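Long-range contact in tyrocidine synthase 2 (Brevibacillus parabrevis, PDB 6TA8), which belongs to the non-ribosomal peptide synthetases and is represented by a domain of the condensation-domain family, a fold of two sheet-and-helix halves: residues Gln74-Asp84 with Glu191-Asp199. Sequence-based numbering, arbitrary orientation.
Sequences QAFQQIVEHHD and EIVLPKKTD
Residues Gln74-His82 of helix 69-82, in a domain of the condensation-domain family, pack on the extended linker between helices 169-187 and 201-212, and His82 meets that linker with both faces of its ring. Leu194 CB lies over one face, 3.9 Å from the ring centroid and 27° off the normal; Lys197 CG lies over the opposite face with a matching CH-pi geometry. At the ring's edge, His82 NE2 donates to Pro195 O at 2.6 Å, but the N-H...O angle of 127° marks this bond as weak. Nearer the N-terminal end of both segments, alternate residues Ile192 and Leu194 turn their side chains to the helix: Ile192 CG2 rests against Gln78 CG (3.6 Å), and its CD1 reaches Gln74 O (3.3 Å). Ala182 of helix 169-187 also touches Ile192, and Phe179 touches Ala75 and Ile79, so helix 169-187 also packs against both helix 69-82 and the linker. Past the helix end, Lys197, extended beyond CG, carries NZ to Asp84 OD2, a 3.2 Å salt bridge entering on the syn side, 18° out of the carboxylate plane. Gly29 O also accepts from this ammonium group, while Arg87 pairs with Asp84 OD1.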
ATOM      1  N   GLN A  74     -15.761   8.224  20.694  1.00 58.05           N
ATOM      2  CA  GLN A  74     -17.083   8.172  20.078  1.00 55.32           C
ATOM      3  C   GLN A  74     -16.991   8.099  18.561  1.00 56.09           C
ATOM      4  O   GLN A  74     -17.836   7.466  17.917  1.00 52.88           O
ATOM      5  CB  GLN A  74     -17.910   9.387  20.503  1.00 63.91           C
ATOM      6  CG  GLN A  74     -19.402   9.241  20.254  1.00 71.71           C
ATOM      7  CD  GLN A  74     -20.201  10.415  20.785  1.00 74.26           C
ATOM      8  OE1 GLN A  74     -19.685  11.525  20.915  1.00 71.16           O
ATOM      9  NE2 GLN A  74     -21.470  10.173  21.096  1.00 76.34           N
ATOM     10  N   ALA A  75     -15.977   8.735  17.973  1.00 57.39           N
ATOM     11  CA  ALA A  75     -15.795   8.660  16.528  1.00 54.47           C
ATOM     12  C   ALA A  75     -15.356   7.265  16.103  1.00 50.96           C
ATOM     13  O   ALA A  75     -15.902   6.693  15.153  1.00 53.69           O
ATOM     14  CB  ALA A  75     -14.781   9.710  16.072  1.00 51.86           C
ATOM     15  N   PHE A  76     -14.371   6.695  16.802  1.00 51.68           N
ATOM     16  CA  PHE A  76     -13.869   5.378  16.429  1.00 51.89           C
ATOM     17  C   PHE A  76     -14.863   4.275  16.769  1.00 52.91           C
ATOM     18  O   PHE A  76     -14.903   3.248  16.080  1.00 49.81           O
ATOM     19  CB  PHE A  76     -12.523   5.116  17.103  1.00 43.72           C
ATOM     20  CG  PHE A  76     -11.353   5.696  16.358  1.00 47.51           C
ATOM     21  CD1 PHE A  76     -10.790   5.016  15.290  1.00 46.05           C
ATOM     22  CD2 PHE A  76     -10.825   6.924  16.717  1.00 47.49           C
ATOM     23  CE1 PHE A  76      -9.717   5.548  14.599  1.00 41.78           C
ATOM     24  CE2 PHE A  76      -9.754   7.462  16.030  1.00 42.55           C
ATOM     25  CZ  PHE A  76      -9.199   6.773  14.970  1.00 44.80           C
ATOM     26  N   GLN A  77     -15.671   4.459  17.818  1.00 56.08           N
ATOM     27  CA  GLN A  77     -16.730   3.496  18.103  1.00 50.22           C
ATOM     28  C   GLN A  77     -17.712   3.394  16.943  1.00 50.44           C
ATOM     29  O   GLN A  77     -18.272   2.319  16.696  1.00 54.71           O
ATOM     30  CB  GLN A  77     -17.466   3.880  19.387  1.00 50.35           C
ATOM     31  CG  GLN A  77     -16.727   3.519  20.667  1.00 64.32           C
ATOM     32  CD  GLN A  77     -16.839   2.050  21.013  1.00 65.49           C
ATOM     33  OE1 GLN A  77     -17.851   1.409  20.731  1.00 75.91           O
ATOM     34  NE2 GLN A  77     -15.796   1.507  21.632  1.00 57.10           N
ATOM     35  N   GLN A  78     -17.930   4.495  16.223  1.00 46.47           N
ATOM     36  CA  GLN A  78     -18.806   4.472  15.059  1.00 53.42           C
ATOM     37  C   GLN A  78     -18.072   4.019  13.803  1.00 51.74           C
ATOM     38  O   GLN A  78     -18.673   3.370  12.940  1.00 49.12           O
ATOM     39  CB  GLN A  78     -19.421   5.856  14.840  1.00 49.40           C
ATOM     40  CG  GLN A  78     -20.458   5.912  13.730  1.00 64.10           C
ATOM     41  CD  GLN A  78     -21.718   5.138  14.065  1.00 66.23           C
ATOM     42  OE1 GLN A  78     -22.035   4.918  15.234  1.00 58.62           O
ATOM     43  NE2 GLN A  78     -22.446   4.722  13.035  1.00 60.41           N
ATOM     44  N   ILE A  79     -16.783   4.344  13.686  1.00 47.31           N
ATOM     45  CA  ILE A  79     -16.014   3.947  12.509  1.00 41.48           C
ATOM     46  C   ILE A  79     -15.890   2.431  12.440  1.00 46.68           C
ATOM     47  O   ILE A  79     -16.159   1.815  11.402  1.00 44.93           O
ATOM     48  CB  ILE A  79     -14.632   4.625  12.519  1.00 43.86           C
ATOM     49  CG1 ILE A  79     -14.763   6.113  12.188  1.00 48.07           C
ATOM     50  CG2 ILE A  79     -13.694   3.939  11.541  1.00 41.93           C
ATOM     51  CD1 ILE A  79     -13.453   6.861  12.234  1.00 49.70           C
ATOM     52  N   VAL A  80     -15.482   1.804  13.548  1.00 47.09           N
ATOM     53  CA  VAL A  80     -15.283   0.359  13.556  1.00 38.73           C
ATOM     54  C   VAL A  80     -16.612  -0.376  13.415  1.00 43.16           C
ATOM     55  O   VAL A  80     -16.661  -1.488  12.874  1.00 45.58           O
ATOM     56  CB  VAL A  80     -14.527  -0.060  14.831  1.00 37.70           C
ATOM     57  CG1 VAL A  80     -14.188  -1.534  14.792  1.00 33.10           C
ATOM     58  CG2 VAL A  80     -13.258   0.763  14.980  1.00 40.89           C
ATOM     59  N   GLU A  81     -17.707   0.224  13.886  1.00 44.73           N
ATOM     60  CA  GLU A  81     -19.021  -0.368  13.661  1.00 49.26           C
ATOM     61  C   GLU A  81     -19.446  -0.223  12.203  1.00 48.31           C
ATOM     62  O   GLU A  81     -20.058  -1.133  11.634  1.00 44.09           O
ATOM     63  CB  GLU A  81     -20.052   0.272  14.592  1.00 54.66           C
ATOM     64  CG  GLU A  81     -21.446   0.399  13.996  1.00 50.76           C
ATOM     65  CD  GLU A  81     -22.518   0.601  15.050  1.00 66.04           C
ATOM     66  OE1 GLU A  81     -23.675   0.195  14.805  1.00 69.44           O
ATOM     67  OE2 GLU A  81     -22.205   1.165  16.118  1.00 69.42           O
ATOM     68  N   HIS A  82     -19.120   0.913  11.582  1.00 44.00           N
ATOM     69  CA  HIS A  82     -19.520   1.145  10.198  1.00 46.65           C
ATOM     70  C   HIS A  82     -18.725   0.268   9.239  1.00 49.30           C
ATOM     71  O   HIS A  82     -19.300  -0.460   8.423  1.00 51.92           O
ATOM     72  CB  HIS A  82     -19.349   2.623   9.847  1.00 44.79           C
ATOM     73  CG  HIS A  82     -20.062   3.034   8.597  1.00 52.06           C
ATOM     74  ND1 HIS A  82     -19.513   2.878   7.342  1.00 56.30           N
ATOM     75  CD2 HIS A  82     -21.278   3.597   8.408  1.00 49.00           C
ATOM     76  CE1 HIS A  82     -20.362   3.327   6.434  1.00 54.78           C
ATOM     77  NE2 HIS A  82     -21.442   3.767   7.055  1.00 54.67           N
ATOM     78  N   HIS A  83     -17.398   0.322   9.324  1.00 49.53           N
ATOM     79  CA  HIS A  83     -16.524  -0.466   8.458  1.00 41.11           C
ATOM     80  C   HIS A  83     -16.271  -1.807   9.135  1.00 47.46           C
ATOM     81  O   HIS A  83     -15.433  -1.918  10.033  1.00 50.18           O
ATOM     82  CB  HIS A  83     -15.231   0.290   8.178  1.00 44.90           C
ATOM     83  CG  HIS A  83     -15.447   1.641   7.568  1.00 45.13           C
ATOM     84  ND1 HIS A  83     -15.827   1.811   6.254  1.00 44.90           N
ATOM     85  CD2 HIS A  83     -15.347   2.885   8.094  1.00 44.59           C
ATOM     86  CE1 HIS A  83     -15.948   3.100   5.995  1.00 42.79           C
ATOM     87  NE2 HIS A  83     -15.662   3.775   7.095  1.00 43.62           N
ATOM     88  N   ASP A  84     -16.999  -2.837   8.693  1.00 46.78           N
ATOM     89  CA  ASP A  84     -16.985  -4.126   9.375  1.00 43.17           C
ATOM     90  C   ASP A  84     -15.644  -4.842   9.273  1.00 47.18           C
ATOM     91  O   ASP A  84     -15.347  -5.687  10.123  1.00 47.00           O
ATOM     92  CB  ASP A  84     -18.090  -5.024   8.816  1.00 47.90           C
ATOM     93  CG  ASP A  84     -19.470  -4.419   8.981  1.00 53.35           C
ATOM     94  OD1 ASP A  84     -20.046  -4.534  10.083  1.00 54.40           O
ATOM     95  OD2 ASP A  84     -19.977  -3.824   8.006  1.00 64.51           O
ATOM     96  N   GLU A 191     -25.630  12.977  16.587  1.00 55.50           N
ATOM     97  CA  GLU A 191     -25.402  11.544  16.486  1.00 60.39           C
ATOM     98  C   GLU A 191     -24.663  11.245  15.188  1.00 62.49           C
ATOM     99  O   GLU A 191     -25.077  11.681  14.111  1.00 66.67           O
ATOM    100  CB  GLU A 191     -26.723  10.776  16.547  1.00 71.67           C
ATOM    101  CG  GLU A 191     -27.874  11.401  15.773  1.00 76.54           C
ATOM    102  CD  GLU A 191     -29.179  10.659  15.991  1.00 83.40           C
ATOM    103  OE1 GLU A 191     -29.142   9.562  16.589  1.00 86.68           O
ATOM    104  OE2 GLU A 191     -30.239  11.168  15.568  1.00 85.77           O
ATOM    105  N   ILE A 192     -23.561  10.508  15.296  1.00 59.66           N
ATOM    106  CA  ILE A 192     -22.650  10.330  14.170  1.00 56.22           C
ATOM    107  C   ILE A 192     -23.350   9.544  13.069  1.00 59.24           C
ATOM    108  O   ILE A 192     -23.782   8.404  13.276  1.00 59.33           O
ATOM    109  CB  ILE A 192     -21.356   9.637  14.617  1.00 55.14           C
ATOM    110  CG1 ILE A 192     -20.733  10.400  15.788  1.00 58.92           C
ATOM    111  CG2 ILE A 192     -20.382   9.538  13.454  1.00 54.96           C
ATOM    112  CD1 ILE A 192     -19.461   9.786  16.316  1.00 51.50           C
ATOM    113  N   VAL A 193     -23.463  10.154  11.892  1.00 57.78           N
ATOM    114  CA  VAL A 193     -24.090   9.539  10.727  1.00 49.39           C
ATOM    115  C   VAL A 193     -23.067   9.553   9.600  1.00 52.17           C
ATOM    116  O   VAL A 193     -22.706  10.623   9.090  1.00 57.98           O
ATOM    117  CB  VAL A 193     -25.378  10.262  10.312  1.00 55.61           C
ATOM    118  CG1 VAL A 193     -25.953   9.642   9.045  1.00 48.61           C
ATOM    119  CG2 VAL A 193     -26.397  10.222  11.442  1.00 55.31           C
ATOM    120  N   LEU A 194     -22.599   8.377   9.213  1.00 52.46           N
ATOM    121  CA  LEU A 194     -21.638   8.209   8.137  1.00 50.80           C
ATOM    122  C   LEU A 194     -22.348   7.813   6.851  1.00 46.36           C
ATOM    123  O   LEU A 194     -23.481   7.325   6.881  1.00 42.88           O
ATOM    124  CB  LEU A 194     -20.600   7.146   8.521  1.00 52.37           C
ATOM    125  CG  LEU A 194     -19.734   7.493   9.737  1.00 52.12           C
ATOM    126  CD1 LEU A 194     -18.734   6.386  10.036  1.00 46.05           C
ATOM    127  CD2 LEU A 194     -19.021   8.822   9.529  1.00 45.60           C
ATOM    128  N   PRO A 195     -21.718   8.028   5.692  1.00 48.17           N
ATOM    129  CA  PRO A 195     -22.367   7.681   4.422  1.00 53.97           C
ATOM    130  C   PRO A 195     -22.749   6.208   4.350  1.00 57.08           C
ATOM    131  O   PRO A 195     -22.286   5.373   5.128  1.00 60.17           O
ATOM    132  CB  PRO A 195     -21.303   8.029   3.374  1.00 51.90           C
ATOM    133  CG  PRO A 195     -20.495   9.098   4.017  1.00 45.69           C
ATOM    134  CD  PRO A 195     -20.451   8.751   5.479  1.00 51.10           C
ATOM    135  N   LYS A 196     -23.614   5.902   3.384  1.00 58.31           N
ATOM    136  CA  LYS A 196     -24.131   4.550   3.230  1.00 53.97           C
ATOM    137  C   LYS A 196     -22.999   3.563   2.966  1.00 51.35           C
ATOM    138  O   LYS A 196     -21.994   3.887   2.327  1.00 53.71           O
ATOM    139  CB  LYS A 196     -25.147   4.498   2.088  1.00 48.61           C
ATOM    140  CG  LYS A 196     -26.426   5.276   2.354  1.00 58.96           C
ATOM    141  CD  LYS A 196     -27.299   4.575   3.384  1.00 59.10           C
ATOM    142  CE  LYS A 196     -28.596   5.332   3.616  1.00 54.86           C
ATOM    143  NZ  LYS A 196     -28.352   6.685   4.188  1.00 55.08           N
ATOM    144  N   LYS A 197     -23.171   2.344   3.471  1.00 45.55           N
ATOM    145  CA  LYS A 197     -22.169   1.307   3.276  1.00 49.47           C
ATOM    146  C   LYS A 197     -22.173   0.821   1.834  1.00 51.64           C
ATOM    147  O   LYS A 197     -23.229   0.623   1.227  1.00 48.07           O
ATOM    148  CB  LYS A 197     -22.427   0.125   4.211  1.00 48.83           C
ATOM    149  CG  LYS A 197     -22.338   0.438   5.693  1.00 47.29           C
ATOM    150  CD  LYS A 197     -22.353  -0.849   6.503  1.00 36.80           C
ATOM    151  CE  LYS A 197     -22.458  -0.577   7.991  1.00 54.79           C
ATOM    152  NZ  LYS A 197     -22.302  -1.832   8.779  1.00 49.19           N
ATOM    153  N   THR A 198     -20.980   0.625   1.286  1.00 47.34           N
ATOM    154  CA  THR A 198     -20.830  -0.033  -0.002  1.00 47.38           C
ATOM    155  C   THR A 198     -20.772  -1.544   0.235  1.00 47.85           C
ATOM    156  O   THR A 198     -21.181  -2.032   1.292  1.00 51.11           O
ATOM    157  CB  THR A 198     -19.598   0.512  -0.730  1.00 51.54           C
ATOM    158  OG1 THR A 198     -18.501   0.610   0.187  1.00 39.85           O
ATOM    159  CG2 THR A 198     -19.893   1.887  -1.313  1.00 48.63           C
ATOM    160  N   ASP A 199     -20.267  -2.301  -0.734  1.00 49.99           N
ATOM    161  CA  ASP A 199     -20.209  -3.749  -0.588  1.00 42.95           C
ATOM    162  C   ASP A 199     -19.214  -4.131   0.500  1.00 46.85           C
ATOM    163  O   ASP A 199     -18.095  -3.611   0.545  1.00 45.60           O
ATOM    164  CB  ASP A 199     -19.830  -4.404  -1.914  1.00 45.16           C
ATOM    165  CG  ASP A 199     -20.960  -4.362  -2.926  1.00 49.39           C
ATOM    166  OD1 ASP A 199     -22.136  -4.408  -2.506  1.00 53.99           O
ATOM    167  OD2 ASP A 199     -20.674  -4.285  -4.139  1.00 52.23           O
TER
HETATM  168  O   HOH W   1     -23.480   5.304  10.328  1.00 49.35           O